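Local atomic coordinates of cell division protein FtsZ 1 (Methanocaldococcus jannaschii, PDB entry 2VAP), a protein that binds GTP and probably hydrolyses it while polymerising into the contractile Z ring at the future division site, which is thought to recruit other cell division proteins. Residues A[245-257]-A[330-344]. Sequence-based numbering, arbitrary orientation.
Sequences NGGLAMIGIGESD and TVRVLLVITGVQSRI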
loop_
_atom_site.group_PDB
_atom_site.type_symbol
_atom_site.label_atom_id
_atom_site.label_comp_id
_atom_site.label_asym_id
_atom_site.label_seq_id
_atom_site.Cartn_x
_atom_site.Cartn_y
_atom_site.Cartn_z
ATOM N N ASN A 245 11.867 -8.031 5.358
ATOM C CA ASN A 245 13.012 -7.338 4.780
ATOM C C ASN A 245 12.788 -7.077 3.291
ATOM O O ASN A 245 13.665 -7.325 2.459
ATOM C CB ASN A 245 14.302 -8.132 5.024
ATOM C CG ASN A 245 14.678 -8.203 6.495
ATOM O OD1 ASN A 245 14.791 -9.289 7.065
ATOM N ND2 ASN A 245 14.870 -7.043 7.119
ATOM N N GLY A 246 11.599 -6.570 2.973
ATOM C CA GLY A 246 11.204 -6.290 1.593
ATOM C C GLY A 246 11.917 -5.104 0.970
ATOM O O GLY A 246 11.955 -4.974 -0.255
ATOM N N GLY A 247 12.474 -4.237 1.815
ATOM C CA GLY A 247 13.227 -3.070 1.360
ATOM C C GLY A 247 12.373 -2.117 0.549
ATOM O O GLY A 247 11.314 -1.685 1.004
ATOM N N LEU A 248 12.837 -1.795 -0.654
ATOM C CA LEU A 248 12.075 -0.963 -1.579
ATOM C C LEU A 248 11.210 -1.839 -2.478
ATOM O O LEU A 248 11.664 -2.872 -2.977
ATOM C CB LEU A 248 13.008 -0.083 -2.418
ATOM C CG LEU A 248 12.375 1.042 -3.246
ATOM C CD1 LEU A 248 11.856 2.170 -2.359
ATOM C CD2 LEU A 248 13.373 1.580 -4.255
ATOM N N ALA A 249 9.962 -1.421 -2.670
ATOM C CA ALA A 249 9.008 -2.165 -3.483
ATOM C C ALA A 249 8.259 -1.255 -4.450
ATOM O O ALA A 249 8.082 -0.064 -4.188
ATOM C CB ALA A 249 8.026 -2.918 -2.594
ATOM N N MET A 250 7.835 -1.829 -5.573
ATOM C CA MET A 250 7.018 -1.124 -6.560
ATOM C C MET A 250 5.890 -2.029 -7.043
ATOM O O MET A 250 5.965 -3.254 -6.901
ATOM C CB MET A 250 7.871 -0.644 -7.738
ATOM C CG MET A 250 8.817 0.494 -7.390
ATOM S SD MET A 250 9.852 0.989 -8.776
ATOM C CE MET A 250 11.037 2.044 -7.949
ATOM N N ILE A 251 4.846 -1.428 -7.609
ATOM C CA ILE A 251 3.663 -2.185 -8.021
ATOM C C ILE A 251 3.446 -2.217 -9.531
ATOM O O ILE A 251 3.913 -1.341 -10.263
ATOM C CB ILE A 251 2.361 -1.689 -7.319
ATOM C CG1 ILE A 251 1.939 -0.304 -7.835
ATOM C CG2 ILE A 251 2.524 -1.705 -5.799
ATOM C CD1 ILE A 251 0.512 0.091 -7.470
ATOM N N GLY A 252 2.738 -3.250 -9.976
ATOM C CA GLY A 252 2.250 -3.354 -11.343
ATOM C C GLY A 252 0.800 -3.795 -11.307
ATOM O O GLY A 252 0.451 -4.733 -10.585
ATOM N N ILE A 253 -0.046 -3.105 -12.065
ATOM C CA ILE A 253 -1.468 -3.440 -12.144
ATOM C C ILE A 253 -1.863 -3.753 -13.585
ATOM O O ILE A 253 -1.522 -3.011 -14.509
ATOM C CB ILE A 253 -2.371 -2.309 -11.571
ATOM C CG1 ILE A 253 -2.001 -2.006 -10.113
ATOM C CG2 ILE A 253 -3.854 -2.686 -11.673
ATOM C CD1 ILE A 253 -2.569 -0.697 -9.580
ATOM N N GLY A 254 -2.574 -4.862 -13.761
ATOM C CA GLY A 254 -3.088 -5.257 -15.067
ATOM C C GLY A 254 -4.513 -5.765 -14.981
ATOM O O GLY A 254 -4.908 -6.355 -13.975
ATOM N N GLU A 255 -5.286 -5.524 -16.036
ATOM C CA GLU A 255 -6.663 -6.008 -16.117
ATOM C C GLU A 255 -7.054 -6.345 -17.555
ATOM O O GLU A 255 -6.603 -5.691 -18.498
ATOM C CB GLU A 255 -7.648 -5.004 -15.502
ATOM C CG GLU A 255 -7.623 -3.601 -16.112
ATOM C CD GLU A 255 -8.706 -2.691 -15.552
ATOM O OE1 GLU A 255 -9.126 -2.888 -14.390
ATOM O OE2 GLU A 255 -9.134 -1.769 -16.278
ATOM N N SER A 256 -7.886 -7.372 -17.706
ATOM C CA SER A 256 -8.351 -7.822 -19.017
ATOM C C SER A 256 -9.672 -8.576 -18.908
ATOM O O SER A 256 -9.914 -9.276 -17.922
ATOM C CB SER A 256 -7.301 -8.714 -19.683
ATOM O OG SER A 256 -7.720 -9.123 -20.974
ATOM N N ASP A 257 -10.516 -8.432 -19.927
ATOM C CA ASP A 257 -11.795 -9.140 -19.992
ATOM C C ASP A 257 -11.935 -9.969 -21.275
ATOM O O ASP A 257 -13.041 -10.368 -21.652
ATOM C CB ASP A 257 -12.969 -8.158 -19.836
ATOM C CG ASP A 257 -13.079 -7.170 -20.994
ATOM O OD1 ASP A 257 -14.213 -6.740 -21.290
ATOM O OD2 ASP A 257 -12.045 -6.818 -21.603
ATOM N N THR A 330 -13.853 -9.414 -15.973
ATOM C CA THR A 330 -12.472 -8.942 -15.895
ATOM C C THR A 330 -11.659 -9.647 -14.809
ATOM O O THR A 330 -12.131 -9.826 -13.684
ATOM C CB THR A 330 -12.427 -7.408 -15.663
ATOM O OG1 THR A 330 -13.221 -6.748 -16.656
ATOM C CG2 THR A 330 -10.996 -6.875 -15.731
ATOM N N VAL A 331 -10.442 -10.051 -15.166
ATOM C CA VAL A 331 -9.445 -10.496 -14.194
ATOM C C VAL A 331 -8.438 -9.368 -13.967
ATOM O O VAL A 331 -7.895 -8.807 -14.923
ATOM C CB VAL A 331 -8.733 -11.803 -14.640
ATOM C CG1 VAL A 331 -7.419 -12.010 -13.885
ATOM C CG2 VAL A 331 -9.645 -12.999 -14.432
ATOM N N ARG A 332 -8.215 -9.035 -12.699
ATOM C CA ARG A 332 -7.255 -8.005 -12.314
ATOM C C ARG A 332 -6.082 -8.632 -11.566
ATOM O O ARG A 332 -6.275 -9.482 -10.693
ATOM C CB ARG A 332 -7.936 -6.940 -11.449
ATOM C CG ARG A 332 -7.076 -5.718 -11.137
ATOM C CD ARG A 332 -7.809 -4.736 -10.232
ATOM N NE ARG A 332 -8.927 -4.082 -10.910
ATOM C CZ ARG A 332 -9.811 -3.282 -10.317
ATOM N NH1 ARG A 332 -9.723 -3.023 -9.017
ATOM N NH2 ARG A 332 -10.790 -2.739 -11.027
ATOM N N VAL A 333 -4.871 -8.212 -11.918
ATOM C CA VAL A 333 -3.662 -8.702 -11.261
ATOM C C VAL A 333 -2.909 -7.552 -10.596
ATOM O O VAL A 333 -2.539 -6.578 -11.255
ATOM C CB VAL A 333 -2.732 -9.459 -12.253
ATOM C CG1 VAL A 333 -1.390 -9.797 -11.602
ATOM C CG2 VAL A 333 -3.405 -10.729 -12.756
ATOM N N LEU A 334 -2.711 -7.669 -9.285
ATOM C CA LEU A 334 -1.830 -6.767 -8.553
ATOM C C LEU A 334 -0.510 -7.471 -8.272
ATOM O O LEU A 334 -0.480 -8.546 -7.664
ATOM C CB LEU A 334 -2.467 -6.286 -7.243
ATOM C CG LEU A 334 -1.553 -5.492 -6.295
ATOM C CD1 LEU A 334 -1.192 -4.117 -6.864
ATOM C CD2 LEU A 334 -2.181 -5.350 -4.917
ATOM N N LEU A 335 0.574 -6.856 -8.730
ATOM C CA LEU A 335 1.914 -7.369 -8.506
ATOM C C LEU A 335 2.698 -6.372 -7.659
ATOM O O LEU A 335 2.778 -5.191 -8.000
ATOM C CB LEU A 335 2.615 -7.607 -9.848
ATOM C CG LEU A 335 4.039 -8.171 -9.870
ATOM C CD1 LEU A 335 4.083 -9.602 -9.352
ATOM C CD2 LEU A 335 4.606 -8.096 -11.278
ATOM N N VAL A 336 3.252 -6.849 -6.547
ATOM C CA VAL A 336 4.119 -6.032 -5.702
ATOM C C VAL A 336 5.500 -6.678 -5.665
ATOM O O VAL A 336 5.681 -7.750 -5.086
ATOM C CB VAL A 336 3.552 -5.851 -4.268
ATOM C CG1 VAL A 336 4.487 -4.989 -3.423
ATOM C CG2 VAL A 336 2.160 -5.232 -4.309
ATOM N N ILE A 337 6.459 -6.013 -6.301
ATOM C CA ILE A 337 7.819 -6.520 -6.447
ATOM C C ILE A 337 8.719 -5.907 -5.376
ATOM O O ILE A 337 8.790 -4.685 -5.253
ATOM C CB ILE A 337 8.363 -6.200 -7.870
ATOM C CG1 ILE A 337 7.539 -6.920 -8.953
ATOM C CG2 ILE A 337 9.843 -6.519 -7.987
ATOM C CD1 ILE A 337 7.662 -8.438 -8.962
ATOM N N THR A 338 9.408 -6.754 -4.612
ATOM C CA THR A 338 10.211 -6.295 -3.472
ATOM C C THR A 338 11.718 -6.475 -3.674
ATOM O O THR A 338 12.156 -7.244 -4.534
ATOM C CB THR A 338 9.793 -6.998 -2.153
ATOM O OG1 THR A 338 10.066 -8.402 -2.244
ATOM C CG2 THR A 338 8.310 -6.784 -1.861
ATOM N N GLY A 339 12.499 -5.755 -2.869
ATOM C CA GLY A 339 13.958 -5.859 -2.881
ATOM C C GLY A 339 14.632 -5.210 -4.077
ATOM O O GLY A 339 15.691 -5.664 -4.514
ATOM N N VAL A 340 14.031 -4.143 -4.599
ATOM C CA VAL A 340 14.548 -3.473 -5.800
ATOM C C VAL A 340 15.463 -2.276 -5.508
ATOM O O VAL A 340 15.839 -1.543 -6.428
ATOM C CB VAL A 340 13.413 -3.048 -6.782
ATOM C CG1 VAL A 340 12.679 -4.270 -7.321
ATOM C CG2 VAL A 340 12.443 -2.063 -6.128
ATOM N N GLN A 341 15.825 -2.090 -4.239
ATOM C CA GLN A 341 16.676 -0.964 -3.826
ATOM C C GLN A 341 18.081 -0.990 -4.441
ATOM O O GLN A 341 18.730 0.051 -4.557
ATOM C CB GLN A 341 16.758 -0.850 -2.296
ATOM C CG GLN A 341 17.371 -2.054 -1.572
ATOM C CD GLN A 341 16.341 -3.091 -1.155
ATOM O OE1 GLN A 341 15.197 -3.074 -1.612
ATOM N NE2 GLN A 341 16.746 -4.002 -0.277
ATOM N N SER A 342 18.537 -2.179 -4.833
ATOM C CA SER A 342 19.855 -2.347 -5.451
ATOM C C SER A 342 19.910 -1.801 -6.880
ATOM O O SER A 342 20.995 -1.581 -7.426
ATOM C CB SER A 342 20.277 -3.820 -5.427
ATOM O OG SER A 342 19.358 -4.630 -6.137
ATOM N N ARG A 343 18.739 -1.578 -7.475
ATOM C CA ARG A 343 18.639 -1.064 -8.840
ATOM C C ARG A 343 18.088 0.367 -8.885
ATOM O O ARG A 343 17.805 0.898 -9.962
ATOM C CB ARG A 343 17.773 -1.996 -9.702
ATOM C CG ARG A 343 18.245 -3.450 -9.759
ATOM C CD ARG A 343 19.481 -3.622 -10.634
ATOM N NE ARG A 343 19.966 -5.002 -10.629
ATOM C CZ ARG A 343 19.610 -5.934 -11.510
ATOM N NH1 ARG A 343 18.758 -5.650 -12.487
ATOM N NH2 ARG A 343 20.110 -7.159 -11.413
ATOM N N ILE A 344 17.946 0.982 -7.711
ATOM C CA ILE A 344 17.386 2.331 -7.589
ATOM C C ILE A 344 18.278 3.236 -6.736
ATOM O O ILE A 344 18.805 2.810 -5.705
ATOM C CB ILE A 344 15.938 2.300 -6.999
ATOM C CG1 ILE A 344 14.949 1.638 -7.972
ATOM C CG2 ILE A 344 15.460 3.701 -6.594
ATOM C CD1 ILE A 344 14.705 2.397 -9.285
HETATM O O HOH W 1 15.374 -6.227 0.659
#
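Ile251 and Val336 face each other as a non-hydrogen-bonded pair of two antiparallel strands, 249-256 and 331-338, at one edge of the four-stranded mixed sheet of the FtsZ C-terminal domain. Met250, Gly252, Gly254 and Ser256 each exchange two N-H...O bonds, with Ile337, Leu335, Val333 and Val331 in that order. CG2 of Ile251 lies 3.8 Å from CG2 of Val336. On this same face, which looks toward strand 186-191 of the GTPase domain at the Ala249 and Ile251 end, CD1 of Leu334 reaches CG1 of Ile253 at 4.0 Å. On the other face Val333 and Leu335 pack on helix 261-270.

Farther along, Glu255 and Arg332 run alongside each other in the same direction. Glu255 OE1 stands 3.7 Å from Arg332 NE, a long salt bridge, with carboxylate and guanidinium planes 35° apart. Arg332 bends at chi3, which swings the guanidinium alongside the acid. A leucine in place of Arg332 would probably cost the Glu255 carboxylate this long, likely weak pairing with a positive charge.

At the opposite end Ile344 folds back: the Leu248 and Ile344 side chains cross at about a right angle, CD2 of Leu248 lying 3.8 Å from CG2 of Ile344, while Met250, extended beyond CG, meets Ile344 tip to tip through CE. Gln341 bends at chi2 (-91°) to bring OE1 2.9 Å from Leu248 N, that N-H approaching from above the amide plane; Gln341 NE2 donates to a water that in turn donates to Asn245 O.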